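Side-chain contacts in DNA photolyase (Agrobacterium tumefaciens, PDB 4U63), which repairs cyclobutane pyrimidine dimers in ultraviolet-damaged DNA with light, using a flavin-adenine dinucleotide cofactor and a methenyltetrahydrofolate antenna: residues R300-H305 and W403-G408; K335-G340 and A369-K374; R352-W355 and T359-N362; W386-L391 and A397-N402. All blocks are in the same frame, centred on the assembly; numbering follows the deposited sequence.

Overall arrangement
All four contacts lie in the helical FAD-binding part of the photolyase, and no strand takes part in any of them. Contact 1 joins helix 287-309 to helix 398-407. The other three fall between its two segments in sequence: contact 2 (helices 331-338 and 362-375), contact 3 within the span of contact 2 (helix 345-357 and the loop after it), then contact 4 (helices 380-390 and 398-407). Contacts 1 and 4 share helix 398-407, have centres about 10 Å apart and both touch the flavin cofactor. Contact 3, its centre about 12 Å from that of contact 4, helps bind the folate antenna, as do backbone oxygens of contact 4, so the same few helices line both cofactor pockets.

Contact 1 of 4, residues R300-H305 and W403-G408. With FAD (flavin-adenine dinucleotide), chain C.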
# COMPACT_ATOMS: atom_id res chain seq x y z
N ARG A 300 -7.18 4.78 4.89
CA ARG A 300 -7.14 3.63 3.97
C ARG A 300 -8.56 3.23 3.53
O ARG A 300 -8.83 3.06 2.33
CB ARG A 300 -6.38 2.45 4.59
CG ARG A 300 -6.44 1.14 3.80
CD ARG A 300 -5.52 0.09 4.39
NE ARG A 300 -5.67 -1.21 3.73
CZ ARG A 300 -6.59 -2.13 4.01
NH1 ARG A 300 -7.49 -1.95 4.99
NH2 ARG A 300 -6.61 -3.27 3.33
N GLU A 301 -9.46 3.12 4.51
CA GLU A 301 -10.88 2.83 4.23
C GLU A 301 -11.47 3.82 3.24
O GLU A 301 -12.15 3.45 2.28
CB GLU A 301 -11.70 2.86 5.51
CG GLU A 301 -11.30 1.81 6.54
CD GLU A 301 -11.70 0.40 6.13
OE1 GLU A 301 -12.82 0.20 5.58
OE2 GLU A 301 -10.88 -0.51 6.37
N PHE A 302 -11.20 5.11 3.50
CA PHE A 302 -11.76 6.17 2.69
C PHE A 302 -11.24 6.09 1.25
O PHE A 302 -12.00 6.30 0.30
CB PHE A 302 -11.44 7.52 3.32
CG PHE A 302 -12.13 8.68 2.67
CD1 PHE A 302 -13.51 8.69 2.47
CD2 PHE A 302 -11.39 9.82 2.28
CE1 PHE A 302 -14.14 9.78 1.87
CE2 PHE A 302 -12.03 10.91 1.70
CZ PHE A 302 -13.41 10.88 1.49
N CYS A 303 -9.95 5.79 1.09
CA CYS A 303 -9.38 5.63 -0.26
C CYS A 303 -10.11 4.53 -1.04
O CYS A 303 -10.42 4.70 -2.23
CB CYS A 303 -7.88 5.35 -0.18
SG CYS A 303 -6.91 6.77 0.38
N TYR A 304 -10.40 3.41 -0.37
CA TYR A 304 -11.16 2.32 -0.99
C TYR A 304 -12.61 2.73 -1.29
O TYR A 304 -13.17 2.31 -2.30
CB TYR A 304 -11.09 1.03 -0.15
CG TYR A 304 -9.87 0.20 -0.46
CD1 TYR A 304 -9.91 -0.75 -1.48
CD2 TYR A 304 -8.68 0.38 0.23
CE1 TYR A 304 -8.80 -1.50 -1.79
CE2 TYR A 304 -7.56 -0.38 -0.09
CZ TYR A 304 -7.64 -1.32 -1.09
OH TYR A 304 -6.56 -2.08 -1.43
N HIS A 305 -13.20 3.54 -0.41
CA HIS A 305 -14.55 4.08 -0.65
C HIS A 305 -14.59 4.89 -1.94
O HIS A 305 -15.49 4.72 -2.78
CB HIS A 305 -14.98 4.95 0.53
CG HIS A 305 -16.43 5.22 0.58
ND1 HIS A 305 -17.35 4.29 1.03
CD2 HIS A 305 -17.15 6.30 0.22
CE1 HIS A 305 -18.56 4.79 0.95
NE2 HIS A 305 -18.47 6.02 0.47
N TRP A 403 -2.41 10.74 -4.74
CA TRP A 403 -1.94 11.54 -5.89
C TRP A 403 -2.99 12.56 -6.35
O TRP A 403 -2.66 13.73 -6.59
CB TRP A 403 -1.50 10.64 -7.05
CG TRP A 403 -0.11 10.10 -6.85
CD1 TRP A 403 0.24 8.89 -6.35
CD2 TRP A 403 1.11 10.79 -7.14
NE1 TRP A 403 1.62 8.77 -6.31
CE2 TRP A 403 2.17 9.93 -6.78
CE3 TRP A 403 1.40 12.07 -7.66
CZ2 TRP A 403 3.50 10.30 -6.95
CZ3 TRP A 403 2.72 12.43 -7.82
CH2 TRP A 403 3.76 11.55 -7.46
N GLN A 404 -4.25 12.13 -6.44
CA GLN A 404 -5.32 13.06 -6.84
C GLN A 404 -5.51 14.22 -5.85
O GLN A 404 -5.73 15.35 -6.27
CB GLN A 404 -6.64 12.32 -7.08
CG GLN A 404 -6.59 11.42 -8.32
CD GLN A 404 -7.66 11.74 -9.36
OE1 GLN A 404 -8.03 12.89 -9.56
NE2 GLN A 404 -8.14 10.72 -10.04
N TRP A 405 -5.40 13.94 -4.55
CA TRP A 405 -5.51 15.02 -3.54
C TRP A 405 -4.37 16.02 -3.68
O TRP A 405 -4.60 17.22 -3.65
CB TRP A 405 -5.55 14.46 -2.12
CG TRP A 405 -6.85 13.79 -1.76
CD1 TRP A 405 -8.12 14.21 -2.08
CD2 TRP A 405 -7.00 12.59 -1.00
NE1 TRP A 405 -9.05 13.33 -1.57
CE2 TRP A 405 -8.40 12.34 -0.90
CE3 TRP A 405 -6.11 11.71 -0.38
CZ2 TRP A 405 -8.90 11.23 -0.23
CZ3 TRP A 405 -6.62 10.61 0.28
CH2 TRP A 405 -8.00 10.38 0.36
N VAL A 406 -3.15 15.52 -3.87
CA VAL A 406 -2.01 16.42 -4.06
C VAL A 406 -2.19 17.26 -5.35
O VAL A 406 -1.84 18.44 -5.38
CB VAL A 406 -0.66 15.67 -4.08
CG1 VAL A 406 0.49 16.65 -4.32
CG2 VAL A 406 -0.44 14.95 -2.75
N ALA A 407 -2.77 16.63 -6.37
CA ALA A 407 -3.01 17.28 -7.68
C ALA A 407 -4.16 18.30 -7.68
O ALA A 407 -4.32 19.03 -8.66
CB ALA A 407 -3.27 16.21 -8.74
N GLY A 408 -4.96 18.33 -6.62
CA GLY A 408 -6.02 19.32 -6.49
C GLY A 408 -7.43 18.84 -6.81
O GLY A 408 -8.33 19.67 -6.89
PA FAD C . 0.97 4.83 9.80
O1A FAD C . 1.14 6.28 10.08
O2A FAD C . 1.46 3.84 10.80
O5B FAD C . -0.58 4.61 9.45
C5B FAD C . -1.24 3.35 9.64
C4B FAD C . -1.92 2.86 8.37
O4B FAD C . -2.91 3.79 7.93
C3B FAD C . -0.98 2.70 7.20
O3B FAD C . -0.23 1.48 7.28
C2B FAD C . -1.93 2.78 6.03
O2B FAD C . -2.57 1.52 5.79
C1B FAD C . -2.96 3.77 6.50
N9A FAD C . -2.71 5.16 6.04
C8A FAD C . -2.01 6.10 6.70
N7A FAD C . -2.01 7.26 6.02
C5A FAD C . -2.74 7.08 4.90
C6A FAD C . -3.12 7.92 3.76
N6A FAD C . -2.71 9.20 3.69
N1A FAD C . -3.88 7.35 2.80
C2A FAD C . -4.27 6.05 2.87
N3A FAD C . -3.96 5.24 3.89
C4A FAD C . -3.20 5.70 4.91
N1 FAD C . -0.44 4.24 1.32
C2 FAD C . -0.51 2.94 0.96
O2 FAD C . -0.86 2.12 1.83
N3 FAD C . -0.22 2.53 -0.31
C4 FAD C . 0.15 3.41 -1.28
O4 FAD C . 0.40 3.02 -2.45
C4X FAD C . 0.26 4.84 -0.95
N5 FAD C . 0.65 5.79 -1.84
C5X FAD C . 0.71 7.11 -1.49
C6 FAD C . 1.07 8.08 -2.41
C7 FAD C . 1.15 9.43 -2.06
C7M FAD C . 1.55 10.47 -3.07
C8 FAD C . 0.84 9.84 -0.67
C8M FAD C . 0.90 11.29 -0.23
C9 FAD C . 0.48 8.89 0.24
C9A FAD C . 0.39 7.54 -0.09
N10 FAD C . 0.02 6.55 0.87
C10 FAD C . -0.06 5.21 0.46
C1' FAD C . -0.37 6.90 2.24
C2' FAD C . 0.67 6.92 3.34
O2' FAD C . 1.76 7.77 2.95
C3' FAD C . 1.16 5.53 3.70
O3' FAD C . 0.06 4.67 4.02
C4' FAD C . 2.10 5.63 4.90
O4' FAD C . 3.30 6.29 4.49
C5' FAD C . 2.43 4.24 5.40
O5' FAD C . 3.33 4.27 6.52
P FAD C . 2.85 3.61 7.91
O1P FAD C . 3.98 3.70 8.87
O2P FAD C . 2.31 2.23 7.67
O3P FAD C . 1.65 4.58 8.34
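Trp-405 sends its indole across from helix 398-407 to helix 287-309, where its six-membered ring meets Phe-302 and Cys-303. From CB, the CG of Trp-405 lies opposite its carbonyl carbon (chi1 -73°), and the ring then reaches out to the other helix with its benzo end leading. Trp-405 CZ2 touches Phe-302 CE2 at 3.7 Å, and the two rings meet at a slant. The next atom, Trp-405 CH2, is 3.8 Å from Cys-303 SG and also lies near Phe-302 CD2, while Trp-405 CZ3 is 3.9 Å from the same sulfur. This is a Cys sulfur-aromatic contact, with the sulfur placed obliquely, 66° off the ring normal. Cys-303 SG also faces the cofactor, 3.7 Å from FAD C2A on the adenine, and Trp-403 lays one indole face against the flavin methyl C7M. The helix pair thus forms part of the FAD pocket of a photolyase, in which adenine and flavin fold back toward each other.

Contact 2 of 4, residues K335-G340 and A369-K374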
# COMPACT_ATOMS: atom_id res chain seq x y z
N LYS A 335 12.99 12.13 -14.87
CA LYS A 335 14.08 11.23 -14.48
C LYS A 335 14.86 11.76 -13.27
O LYS A 335 15.17 11.00 -12.35
CB LYS A 335 15.01 10.94 -15.66
CG LYS A 335 14.44 9.94 -16.66
CD LYS A 335 15.44 9.65 -17.76
CE LYS A 335 14.80 8.93 -18.93
NZ LYS A 335 15.76 8.78 -20.05
N ALA A 336 15.15 13.06 -13.26
CA ALA A 336 15.86 13.67 -12.13
C ALA A 336 15.05 13.47 -10.84
O ALA A 336 15.61 13.15 -9.80
CB ALA A 336 16.12 15.14 -12.36
N TRP A 337 13.73 13.63 -10.94
CA TRP A 337 12.84 13.39 -9.82
C TRP A 337 12.93 11.93 -9.32
O TRP A 337 13.16 11.68 -8.13
CB TRP A 337 11.40 13.79 -10.21
CG TRP A 337 10.35 13.56 -9.15
CD1 TRP A 337 10.07 14.38 -8.09
CD2 TRP A 337 9.45 12.46 -9.06
NE1 TRP A 337 9.06 13.84 -7.34
CE2 TRP A 337 8.65 12.66 -7.91
CE3 TRP A 337 9.23 11.31 -9.83
CZ2 TRP A 337 7.65 11.77 -7.52
CZ3 TRP A 337 8.25 10.41 -9.44
CH2 TRP A 337 7.47 10.65 -8.29
N THR A 338 12.80 10.97 -10.24
CA THR A 338 12.83 9.54 -9.85
C THR A 338 14.14 9.15 -9.17
O THR A 338 14.16 8.28 -8.32
CB THR A 338 12.60 8.57 -11.04
OG1 THR A 338 13.66 8.69 -12.01
CG2 THR A 338 11.23 8.80 -11.70
N ARG A 339 15.23 9.81 -9.57
CA ARG A 339 16.57 9.53 -9.03
C ARG A 339 16.93 10.32 -7.76
O ARG A 339 18.01 10.11 -7.20
CB ARG A 339 17.60 9.86 -10.09
CG ARG A 339 17.51 8.97 -11.31
CD ARG A 339 18.24 9.60 -12.48
NE ARG A 339 18.21 8.72 -13.65
CZ ARG A 339 18.55 9.09 -14.88
NH1 ARG A 339 18.96 10.33 -15.14
NH2 ARG A 339 18.47 8.20 -15.87
N GLY A 340 16.05 11.22 -7.33
CA GLY A 340 16.37 12.11 -6.24
C GLY A 340 17.56 13.00 -6.57
O GLY A 340 18.49 13.12 -5.76
N ALA A 369 5.40 14.46 -4.27
CA ALA A 369 4.28 14.45 -5.21
C ALA A 369 3.98 15.87 -5.67
O ALA A 369 3.84 16.13 -6.85
CB ALA A 369 3.05 13.80 -4.58
N SER A 370 3.89 16.79 -4.72
CA SER A 370 3.68 18.19 -5.04
C SER A 370 4.82 18.75 -5.89
O SER A 370 4.59 19.51 -6.83
CB SER A 370 3.49 19.02 -3.76
OG SER A 370 3.16 20.35 -4.10
N PHE A 371 6.06 18.37 -5.58
CA PHE A 371 7.18 18.85 -6.38
C PHE A 371 7.05 18.43 -7.85
O PHE A 371 7.29 19.23 -8.76
CB PHE A 371 8.50 18.36 -5.82
CG PHE A 371 9.69 19.03 -6.45
CD1 PHE A 371 10.12 20.26 -5.97
CD2 PHE A 371 10.35 18.46 -7.52
CE1 PHE A 371 11.20 20.90 -6.54
CE2 PHE A 371 11.44 19.10 -8.10
CZ PHE A 371 11.86 20.32 -7.61
N LEU A 372 6.66 17.17 -8.08
CA LEU A 372 6.48 16.67 -9.45
C LEU A 372 5.38 17.42 -10.21
O LEU A 372 5.59 17.88 -11.33
CB LEU A 372 6.15 15.18 -9.41
CG LEU A 372 6.02 14.49 -10.77
CD1 LEU A 372 7.35 14.52 -11.51
CD2 LEU A 372 5.51 13.07 -10.61
N ILE A 373 4.23 17.54 -9.57
CA ILE A 373 3.01 18.09 -10.19
C ILE A 373 3.11 19.60 -10.39
O ILE A 373 2.73 20.13 -11.45
CB ILE A 373 1.77 17.76 -9.32
CG1 ILE A 373 1.55 16.24 -9.28
CG2 ILE A 373 0.51 18.47 -9.83
CD1 ILE A 373 0.71 15.77 -8.12
N LYS A 374 3.61 20.30 -9.38
CA LYS A 374 3.60 21.76 -9.39
C LYS A 374 4.93 22.37 -9.80
O LYS A 374 4.96 23.17 -10.71
CB LYS A 374 3.13 22.28 -8.04
CG LYS A 374 1.74 21.74 -7.74
CD LYS A 374 1.15 22.31 -6.50
CE LYS A 374 -0.26 21.78 -6.31
NZ LYS A 374 -0.86 22.34 -5.09
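Trp-337 offers one face of its indole to Leu-372 and its pyrrole end to Phe-371, in a helix-helix packing of the photolyase FAD-binding domain that joins helix 331-338 to helix 362-375. Leu-372 spreads over the ring system: CD2 sits 3.8 Å from the centroid of the six-membered ring and just 8° off its normal, a CH-pi contact, while CD1 is 3.8 Å from Trp-337 CD2 at the ring fusion. Leu-372 CB completes the cover at 3.8 Å from Trp-337 NE1. The two side chains run at about a right angle, with the leucine's CG opposite its backbone N (chi1 -177°) and both methyls laid on the indole. At the edge of the Phe-371 ring, near its plane, comes Trp-337 CD1, and these two side chains pass in opposite directions. Beyond the segments, Trp-386 meets the Trp-337 ring at a steep angle, and the indole N-H is used by the backbone carbonyl of Val-368, which helps fix the rotation of the ring. Helix 331-338 ends in a Schellman motif at Gly-340, and in its last turn Lys-335 O accepts twice, from Arg-339 N and, at 2.8 Å, from Thr-338 OG1.

Contact 3 of 4, residues R352-W355 and T359-N362. With MHF (5,10-methenyl-6,7,8-trihydrofolic acid), chain B.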
# COMPACT_ATOMS: atom_id res chain seq x y z
N ARG A 352 15.24 8.97 -2.63
CA ARG A 352 16.32 8.02 -2.32
C ARG A 352 15.90 7.01 -1.26
O ARG A 352 16.26 5.83 -1.36
CB ARG A 352 17.58 8.76 -1.92
CG ARG A 352 18.14 9.56 -3.07
CD ARG A 352 19.37 10.34 -2.64
NE ARG A 352 19.72 11.40 -3.57
CZ ARG A 352 20.88 12.03 -3.60
NH1 ARG A 352 21.86 11.68 -2.76
NH2 ARG A 352 21.09 13.00 -4.49
N GLN A 353 15.15 7.46 -0.26
CA GLN A 353 14.56 6.54 0.71
C GLN A 353 13.72 5.48 0.00
O GLN A 353 13.84 4.29 0.29
CB GLN A 353 13.69 7.29 1.73
CG GLN A 353 13.00 6.35 2.70
CD GLN A 353 12.09 7.04 3.70
OE1 GLN A 353 11.45 8.06 3.40
NE2 GLN A 353 12.02 6.47 4.89
N LEU A 354 12.86 5.94 -0.90
CA LEU A 354 12.01 5.06 -1.69
C LEU A 354 12.82 4.03 -2.47
O LEU A 354 12.53 2.83 -2.43
CB LEU A 354 11.16 5.91 -2.64
CG LEU A 354 10.25 5.22 -3.65
CD1 LEU A 354 9.27 4.28 -2.96
CD2 LEU A 354 9.51 6.28 -4.46
N TRP A 355 13.85 4.49 -3.17
CA TRP A 355 14.70 3.60 -3.94
C TRP A 355 15.39 2.55 -3.06
O TRP A 355 15.48 1.38 -3.44
CB TRP A 355 15.76 4.40 -4.71
CG TRP A 355 16.44 3.63 -5.77
CD1 TRP A 355 17.76 3.28 -5.81
CD2 TRP A 355 15.86 3.11 -6.97
NE1 TRP A 355 18.03 2.58 -6.95
CE2 TRP A 355 16.88 2.46 -7.69
CE3 TRP A 355 14.56 3.13 -7.51
CZ2 TRP A 355 16.65 1.84 -8.92
CZ3 TRP A 355 14.34 2.51 -8.74
CH2 TRP A 355 15.38 1.88 -9.43
N THR A 359 9.86 2.32 0.50
CA THR A 359 8.83 3.09 1.18
C THR A 359 9.29 4.52 1.35
O THR A 359 10.45 4.84 1.12
CB THR A 359 8.48 2.47 2.55
OG1 THR A 359 7.27 3.05 3.04
CG2 THR A 359 9.61 2.65 3.57
N MET A 360 8.37 5.38 1.76
CA MET A 360 8.69 6.78 1.99
C MET A 360 7.79 7.30 3.08
O MET A 360 6.60 6.95 3.15
CB MET A 360 8.51 7.59 0.70
CG MET A 360 9.08 9.00 0.76
SD MET A 360 8.66 10.04 -0.65
CE MET A 360 9.10 8.96 -2.02
N HIS A 361 8.35 8.14 3.95
CA HIS A 361 7.54 8.78 5.00
C HIS A 361 6.38 9.55 4.37
O HIS A 361 6.57 10.22 3.36
CB HIS A 361 8.41 9.72 5.82
CG HIS A 361 7.73 10.26 7.03
ND1 HIS A 361 6.96 11.39 7.00
CD2 HIS A 361 7.70 9.81 8.31
CE1 HIS A 361 6.49 11.64 8.20
NE2 HIS A 361 6.92 10.69 9.02
N ASN A 362 5.18 9.48 4.96
CA ASN A 362 4.00 10.11 4.35
C ASN A 362 4.12 11.60 4.06
O ASN A 362 3.70 12.08 3.00
CB ASN A 362 2.73 9.90 5.18
CG ASN A 362 1.52 10.60 4.56
OD1 ASN A 362 1.00 10.16 3.53
ND2 ASN A 362 1.09 11.71 5.15
N1 MHF B . 11.80 -0.34 -6.21
C2 MHF B . 12.60 0.16 -5.26
NA2 MHF B . 12.02 0.59 -4.12
N3 MHF B . 13.96 0.22 -5.40
C4 MHF B . 14.56 -0.19 -6.53
O4 MHF B . 15.79 -0.13 -6.68
C4A MHF B . 13.71 -0.75 -7.60
N5 MHF B . 14.16 -1.17 -8.83
C6 MHF B . 13.27 -1.29 -9.99
C7 MHF B . 12.02 -2.01 -9.49
N8 MHF B . 11.45 -1.31 -8.33
C8A MHF B . 12.26 -0.78 -7.38
C9 MHF B . 14.12 -2.01 -11.05
N10 MHF B . 15.40 -2.31 -10.37
C11 MHF B . 15.50 -1.40 -9.24
C12 MHF B . 18.98 -2.84 -12.56
C13 MHF B . 18.94 -1.86 -11.56
C14 MHF B . 17.78 -1.65 -10.83
C15 MHF B . 16.62 -2.42 -11.10
C16 MHF B . 16.67 -3.41 -12.07
C17 MHF B . 17.84 -3.62 -12.80
C MHF B . 20.24 -3.11 -13.35
O MHF B . 20.25 -4.11 -14.06
N MHF B . 21.31 -2.32 -13.22
CA MHF B . 22.62 -2.58 -13.79
CB MHF B . 23.00 -1.55 -14.85
CG MHF B . 21.81 -0.99 -15.63
CD MHF B . 21.01 0.08 -14.90
OE1 MHF B . 21.44 0.56 -13.83
OE2 MHF B . 19.93 0.45 -15.39
CT MHF B . 23.65 -2.58 -12.70
O1 MHF B . 24.19 -3.67 -12.39
O2 MHF B . 23.95 -1.50 -12.12
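The chain leaves helix 345-357 and doubles back as an extended piece, so that Thr-359 CA comes within 4.7 Å of Leu-354 CA and Thr-359 O faces Leu-354 CA at 3.2 Å in a C-H...O contact. Gln-353 reaches alongside this piece with its CG opposite the backbone N (chi1 177°) and the chain extended beyond CG, which carries the amide to the next peptide groups. There Gln-353 OE1 takes the N-H of His-361 at 3.1 Å; the bond is fairly straight at the hydrogen, 159°, but the donor stands above the carbonyl plane rather than in it. Tyr-435 OH also bonds to OE1, so two bonds hold this oxygen. Leu-354 and Met-360 meet at an angle, with the methionine chain bent at its last torsion so that Met-360 CE touches Leu-354 CD2 at 3.6 Å. The same helix turn also binds the antenna: Leu-354 O accepts from MHF NA2 at 2.9 Å, and Trp-355 carries MHF O4 over one face of its indole, 3.0 Å from CE2. His-361 occupies the N-cap of helix 362-375, and just beyond it Asn-362 binds a ribityl hydroxyl of FAD. This turn therefore links two cofactor pockets, the antenna folate site of this class III photolyase and its flavin site.

Contact 4 of 4, residues W386-L391 and A397-N402; sequences WFRDTL and ASNAAN. With FAD (flavin-adenine dinucleotide), chain C.
Asn-399 points its amide between Phe-387 and the flavin. Asn-399 OD1 lies 3.5 Å from Phe-387 CD2, at the edge of the phenyl ring and near its plane, and the ring and amide planes are 10° apart. Asn-399 OD1 is also 3.3 Å from FAD N5, a close approach to the flavin's redox-active nitrogen. Phe-387 also brings its edge to the isoalloxazine, with CD2 3.7 Å from FAD C6, and Leu-391 CD1 sits 3.6 Å from FAD O4. With CG opposite the backbone N (chi1 -164°), Asn-399 reaches across to helix 380-390, where ND2 is hydrogen-bonded to the carbonyl of Glu-384, a bond that helps fix which way the amide is turned. Glu-384 also forms a salt bridge with Arg-388, whose CG packs against the Asn-399 amide. One turn further on, Asn-402 grips the adenine: ND2 donates to FAD N1A at 3.0 Å and OD1 accepts from N6A. Asn-402 ND2 also donates to Ser-398 O at 2.7 Å, which holds the amide plane; Ser-398 O takes Asn-402 N from its opposite face. Two asparagines of one helix thus meet flavin and adenine, in the U-shaped FAD site of photolyases and cryptochromes.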
# COMPACT_ATOMS: atom_id res chain seq x y z
N TRP A 386 5.32 5.54 -11.07
CA TRP A 386 6.64 5.35 -10.46
C TRP A 386 6.47 4.73 -9.06
O TRP A 386 7.15 3.76 -8.72
CB TRP A 386 7.43 6.66 -10.35
CG TRP A 386 8.77 6.46 -9.68
CD1 TRP A 386 9.13 6.82 -8.40
CD2 TRP A 386 9.92 5.82 -10.25
NE1 TRP A 386 10.43 6.45 -8.16
CE2 TRP A 386 10.94 5.84 -9.27
CE3 TRP A 386 10.19 5.25 -11.49
CZ2 TRP A 386 12.21 5.30 -9.50
CZ3 TRP A 386 11.47 4.71 -11.72
CH2 TRP A 386 12.45 4.74 -10.73
N PHE A 387 5.54 5.28 -8.28
CA PHE A 387 5.23 4.74 -6.95
C PHE A 387 4.74 3.30 -7.02
O PHE A 387 5.10 2.48 -6.19
CB PHE A 387 4.18 5.61 -6.25
CG PHE A 387 4.75 6.79 -5.48
CD1 PHE A 387 5.96 7.39 -5.83
CD2 PHE A 387 4.05 7.31 -4.40
CE1 PHE A 387 6.45 8.48 -5.12
CE2 PHE A 387 4.54 8.39 -3.69
CZ PHE A 387 5.74 8.98 -4.04
N ARG A 388 3.92 2.99 -8.02
CA ARG A 388 3.44 1.63 -8.24
C ARG A 388 4.57 0.61 -8.39
O ARG A 388 4.44 -0.53 -7.95
CB ARG A 388 2.52 1.55 -9.47
CG ARG A 388 1.05 1.35 -9.15
CD ARG A 388 0.15 1.59 -10.36
NE ARG A 388 0.73 1.11 -11.62
CZ ARG A 388 0.47 1.63 -12.83
NH1 ARG A 388 -0.35 2.67 -12.98
NH2 ARG A 388 1.07 1.10 -13.90
N ASP A 389 5.67 1.03 -9.02
CA ASP A 389 6.81 0.14 -9.27
C ASP A 389 7.78 0.05 -8.10
O ASP A 389 8.56 -0.92 -8.02
CB ASP A 389 7.57 0.58 -10.52
CG ASP A 389 8.50 -0.51 -11.07
OD1 ASP A 389 8.11 -1.70 -11.12
OD2 ASP A 389 9.63 -0.18 -11.46
N THR A 390 7.75 1.04 -7.20
CA THR A 390 8.80 1.18 -6.18
C THR A 390 8.36 1.01 -4.73
O THR A 390 9.20 0.79 -3.86
CB THR A 390 9.50 2.54 -6.32
OG1 THR A 390 8.52 3.58 -6.31
CG2 THR A 390 10.30 2.60 -7.62
N LEU A 391 7.06 1.14 -4.47
CA LEU A 391 6.52 0.95 -3.12
C LEU A 391 6.18 -0.50 -2.84
O LEU A 391 5.44 -1.11 -3.59
CB LEU A 391 5.23 1.75 -2.94
CG LEU A 391 5.31 3.28 -2.88
CD1 LEU A 391 3.91 3.88 -2.95
CD2 LEU A 391 6.02 3.73 -1.60
N ALA A 397 -6.06 1.79 -4.40
CA ALA A 397 -6.91 2.84 -3.88
C ALA A 397 -6.08 3.97 -3.28
O ALA A 397 -6.25 5.13 -3.62
CB ALA A 397 -7.85 2.28 -2.86
N SER A 398 -5.16 3.63 -2.37
CA SER A 398 -4.45 4.67 -1.62
C SER A 398 -3.46 5.47 -2.45
O SER A 398 -3.34 6.67 -2.26
CB SER A 398 -3.76 4.09 -0.41
OG SER A 398 -4.68 3.44 0.43
N ASN A 399 -2.77 4.82 -3.37
CA ASN A 399 -1.83 5.52 -4.23
C ASN A 399 -2.57 6.54 -5.11
O ASN A 399 -2.29 7.74 -5.06
CB ASN A 399 -1.04 4.51 -5.06
CG ASN A 399 0.22 5.10 -5.68
OD1 ASN A 399 0.85 6.00 -5.12
ND2 ASN A 399 0.59 4.59 -6.85
N ALA A 400 -3.54 6.05 -5.88
CA ALA A 400 -4.34 6.92 -6.75
C ALA A 400 -5.02 8.06 -6.00
O ALA A 400 -4.95 9.21 -6.41
CB ALA A 400 -5.40 6.10 -7.48
N ALA A 401 -5.67 7.73 -4.88
CA ALA A 401 -6.39 8.75 -4.11
C ALA A 401 -5.46 9.85 -3.63
O ALA A 401 -5.77 11.03 -3.75
CB ALA A 401 -7.09 8.12 -2.92
N ASN A 402 -4.32 9.47 -3.06
CA ASN A 402 -3.39 10.46 -2.53
C ASN A 402 -2.78 11.34 -3.62
O ASN A 402 -2.66 12.54 -3.44
CB ASN A 402 -2.33 9.81 -1.64
CG ASN A 402 -2.86 9.48 -0.25
OD1 ASN A 402 -2.92 10.36 0.61
ND2 ASN A 402 -3.25 8.24 -0.03
PA FAD C . 0.97 4.83 9.80
O1A FAD C . 1.14 6.28 10.08
O2A FAD C . 1.46 3.84 10.80
O5B FAD C . -0.58 4.61 9.45
C5B FAD C . -1.24 3.35 9.64
C4B FAD C . -1.92 2.86 8.37
O4B FAD C . -2.91 3.79 7.93
C3B FAD C . -0.98 2.70 7.20
O3B FAD C . -0.23 1.48 7.28
C2B FAD C . -1.93 2.78 6.03
O2B FAD C . -2.57 1.52 5.79
C1B FAD C . -2.96 3.77 6.50
N9A FAD C . -2.71 5.16 6.04
C8A FAD C . -2.01 6.10 6.70
N7A FAD C . -2.01 7.26 6.02
C5A FAD C . -2.74 7.08 4.90
C6A FAD C . -3.12 7.92 3.76
N6A FAD C . -2.71 9.20 3.69
N1A FAD C . -3.88 7.35 2.80
C2A FAD C . -4.27 6.05 2.87
N3A FAD C . -3.96 5.24 3.89
C4A FAD C . -3.20 5.70 4.91
N1 FAD C . -0.44 4.24 1.32
C2 FAD C . -0.51 2.94 0.96
O2 FAD C . -0.86 2.12 1.83
N3 FAD C . -0.22 2.53 -0.31
C4 FAD C . 0.15 3.41 -1.28
O4 FAD C . 0.40 3.02 -2.45
C4X FAD C . 0.26 4.84 -0.95
N5 FAD C . 0.65 5.79 -1.84
C5X FAD C . 0.71 7.11 -1.49
C6 FAD C . 1.07 8.08 -2.41
C7 FAD C . 1.15 9.43 -2.06
C7M FAD C . 1.55 10.47 -3.07
C8 FAD C . 0.84 9.84 -0.67
C8M FAD C . 0.90 11.29 -0.23
C9 FAD C . 0.48 8.89 0.24
C9A FAD C . 0.39 7.54 -0.09
N10 FAD C . 0.02 6.55 0.87
C10 FAD C . -0.06 5.21 0.46
C1' FAD C . -0.37 6.90 2.24
C2' FAD C . 0.67 6.92 3.34
O2' FAD C . 1.76 7.77 2.95
C3' FAD C . 1.16 5.53 3.70
O3' FAD C . 0.06 4.67 4.02
C4' FAD C . 2.10 5.63 4.90
O4' FAD C . 3.30 6.29 4.49
C5' FAD C . 2.43 4.24 5.40
O5' FAD C . 3.33 4.27 6.52
P FAD C . 2.85 3.61 7.91
O1P FAD C . 3.98 3.70 8.87
O2P FAD C . 2.31 2.23 7.67
O3P FAD C . 1.65 4.58 8.34